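Local coordinates for protein KLLA0E08119p (Kluyveromyces lactis, PDB 3VA7) that probably carboxylates urea to urea-1-carboxylate with biotin, bicarbonate and ATP, as the urea carboxylase part of a longer bifunctional enzyme of urea breakdown, at residues C476-L481 against L539-E544. Numbering follows the deposited sequence.
Sequences CAFEVL and LLFHTE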
loop_
_atom_site.group_PDB
_atom_site.type_symbol
_atom_site.label_atom_id
_atom_site.label_comp_id
_atom_site.label_asym_id
_atom_site.label_seq_id
_atom_site.Cartn_x
_atom_site.Cartn_y
_atom_site.Cartn_z
ATOM N N CYS A 476 -12.390 -19.457 8.290
ATOM C CA CYS A 476 -12.147 -19.082 9.670
ATOM C C CYS A 476 -11.858 -17.566 9.710
ATOM O O CYS A 476 -10.689 -17.139 9.745
ATOM C CB CYS A 476 -11.012 -19.911 10.263
ATOM S SG CYS A 476 -10.611 -19.413 11.973
ATOM N N ALA A 477 -12.929 -16.767 9.700
ATOM C CA ALA A 477 -12.849 -15.374 9.279
ATOM C C ALA A 477 -14.104 -14.528 9.582
ATOM O O ALA A 477 -15.184 -15.057 9.854
ATOM C CB ALA A 477 -12.602 -15.342 7.769
ATOM N N PHE A 478 -14.003 -13.209 9.489
ATOM C CA PHE A 478 -15.262 -12.464 9.491
ATOM C C PHE A 478 -15.542 -11.785 8.151
ATOM O O PHE A 478 -14.746 -11.874 7.257
ATOM C CB PHE A 478 -15.407 -11.550 10.733
ATOM C CG PHE A 478 -14.477 -10.375 10.767
ATOM C CD1 PHE A 478 -14.856 -9.153 10.204
ATOM C CD2 PHE A 478 -13.248 -10.469 11.392
ATOM C CE1 PHE A 478 -14.019 -8.043 10.256
ATOM C CE2 PHE A 478 -12.393 -9.365 11.457
ATOM C CZ PHE A 478 -12.791 -8.147 10.891
ATOM N N GLU A 479 -16.669 -11.123 8.000
ATOM C CA GLU A 479 -17.021 -10.544 6.716
ATOM C C GLU A 479 -17.679 -9.219 6.968
ATOM O O GLU A 479 -18.495 -9.099 7.858
ATOM C CB GLU A 479 -17.970 -11.480 5.941
ATOM C CG GLU A 479 -18.510 -10.905 4.607
ATOM C CD GLU A 479 -19.541 -11.809 3.898
ATOM O OE1 GLU A 479 -20.264 -11.292 2.991
ATOM O OE2 GLU A 479 -19.612 -13.023 4.256
ATOM N N VAL A 480 -17.347 -8.231 6.159
ATOM C CA VAL A 480 -17.817 -6.899 6.406
ATOM C C VAL A 480 -19.167 -6.635 5.724
ATOM O O VAL A 480 -19.230 -6.331 4.515
ATOM C CB VAL A 480 -16.771 -5.877 5.937
ATOM C CG1 VAL A 480 -17.274 -4.465 6.173
ATOM C CG2 VAL A 480 -15.443 -6.115 6.640
ATOM N N LEU A 481 -20.245 -6.733 6.489
ATOM C CA LEU A 481 -21.568 -6.402 5.953
ATOM C C LEU A 481 -21.733 -4.919 5.715
ATOM O O LEU A 481 -22.546 -4.534 4.882
ATOM C CB LEU A 481 -22.682 -6.849 6.900
ATOM C CG LEU A 481 -23.275 -8.263 6.889
ATOM C CD1 LEU A 481 -22.492 -9.251 6.038
ATOM C CD2 LEU A 481 -23.398 -8.719 8.351
ATOM N N LEU A 539 -20.421 -6.712 11.160
ATOM C CA LEU A 539 -19.623 -7.829 10.731
ATOM C C LEU A 539 -20.358 -9.152 10.889
ATOM O O LEU A 539 -21.019 -9.367 11.883
ATOM C CB LEU A 539 -18.334 -7.889 11.554
ATOM C CG LEU A 539 -17.518 -6.617 11.801
ATOM C CD1 LEU A 539 -16.378 -6.981 12.770
ATOM C CD2 LEU A 539 -16.997 -6.018 10.478
ATOM N N LEU A 540 -20.219 -10.042 9.914
ATOM C CA LEU A 540 -20.746 -11.381 10.018
ATOM C C LEU A 540 -19.604 -12.328 10.358
ATOM O O LEU A 540 -18.571 -12.331 9.717
ATOM C CB LEU A 540 -21.429 -11.794 8.708
ATOM C CG LEU A 540 -21.876 -13.246 8.405
ATOM C CD1 LEU A 540 -22.536 -13.907 9.611
ATOM C CD2 LEU A 540 -22.840 -13.264 7.202
ATOM N N PHE A 541 -19.789 -13.127 11.387
ATOM C CA PHE A 541 -18.737 -14.014 11.792
ATOM C C PHE A 541 -19.001 -15.406 11.242
ATOM O O PHE A 541 -20.129 -15.916 11.364
ATOM C CB PHE A 541 -18.632 -14.030 13.307
ATOM C CG PHE A 541 -17.774 -12.949 13.859
ATOM C CD1 PHE A 541 -16.457 -13.212 14.231
ATOM C CD2 PHE A 541 -18.265 -11.672 14.013
ATOM C CE1 PHE A 541 -15.660 -12.215 14.751
ATOM C CE2 PHE A 541 -17.466 -10.655 14.523
ATOM C CZ PHE A 541 -16.176 -10.915 14.881
ATOM N N HIS A 542 -17.974 -16.013 10.652
ATOM C CA HIS A 542 -18.143 -17.276 9.946
ATOM C C HIS A 542 -17.606 -18.411 10.748
ATOM O O HIS A 542 -17.576 -19.582 10.315
ATOM C CB HIS A 542 -17.463 -17.215 8.588
ATOM C CG HIS A 542 -18.298 -16.519 7.585
ATOM N ND1 HIS A 542 -17.967 -15.288 7.066
ATOM C CD2 HIS A 542 -19.509 -16.840 7.070
ATOM C CE1 HIS A 542 -18.912 -14.900 6.228
ATOM N NE2 HIS A 542 -19.860 -15.823 6.214
ATOM N N THR A 543 -17.165 -18.038 11.926
ATOM C CA THR A 543 -16.499 -18.962 12.784
ATOM C C THR A 543 -16.704 -18.447 14.221
ATOM O O THR A 543 -17.350 -17.417 14.421
ATOM C CB THR A 543 -15.057 -19.036 12.373
ATOM O OG1 THR A 543 -14.406 -20.048 13.141
ATOM C CG2 THR A 543 -14.391 -17.694 12.624
ATOM N N GLU A 544 -16.171 -19.139 15.216
ATOM C CA GLU A 544 -16.417 -18.733 16.605
ATOM C C GLU A 544 -15.215 -18.088 17.252
ATOM O O GLU A 544 -14.083 -18.439 16.959
ATOM C CB GLU A 544 -16.941 -19.902 17.467
ATOM C CG GLU A 544 -16.001 -21.097 17.632
ATOM C CD GLU A 544 -16.229 -21.859 18.960
ATOM O OE1 GLU A 544 -17.418 -22.026 19.387
ATOM O OE2 GLU A 544 -15.210 -22.276 19.588
#
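Glu479 and Leu540 face each other as the hydrogen-bonded pair of two antiparallel strands, 477-480 and 539-541, whose directions differ by 152°. Leu540 N reaches Glu479 O at 2.8 Å in a fairly straight bond, and Glu479 N returns to Leu540 O over a more bent N-H path of 132°. Two residues on, His542 N extends the ladder to Ala477 O at 3.1 Å, approaching almost head-on to the carbonyl. Phe478–Phe541 and Val480–Leu539 are the flanking non-hydrogen-bonded pairs. The pairing illustrates how a sheet is built from segments remote in sequence: 477-480 fills the slot between 538-541 and 626-628 in an antiparallel sheet of the carboxyltransferase region, with Phe478 also bonded through its backbone to Leu627. On the face that carries Phe478, Val480, Leu539 and Phe541, Phe478 CB makes a CH-pi contact over the centre of the Phe541 ring, 4.0 Å from its centroid. With CG between the backbone N and carbonyl carbon (chi1 69°), the Phe478 ring is set beside the Leu539 methyls, slid off the Phe541 ring so that the two barely overlap. Both Leu539 methyls meet Phe478 CE1, with Leu539 CD1 at 3.6 Å from it, while Leu539 CD2 also lies alongside Val480 CG2. Cutting Leu539 back to an alanine is likely to leave the Phe478 ring and the Val480 methyl without their apolar neighbour. Where the chain turns a corner at Leu481, its CD2 packs on Leu540 CB at 3.7 Å.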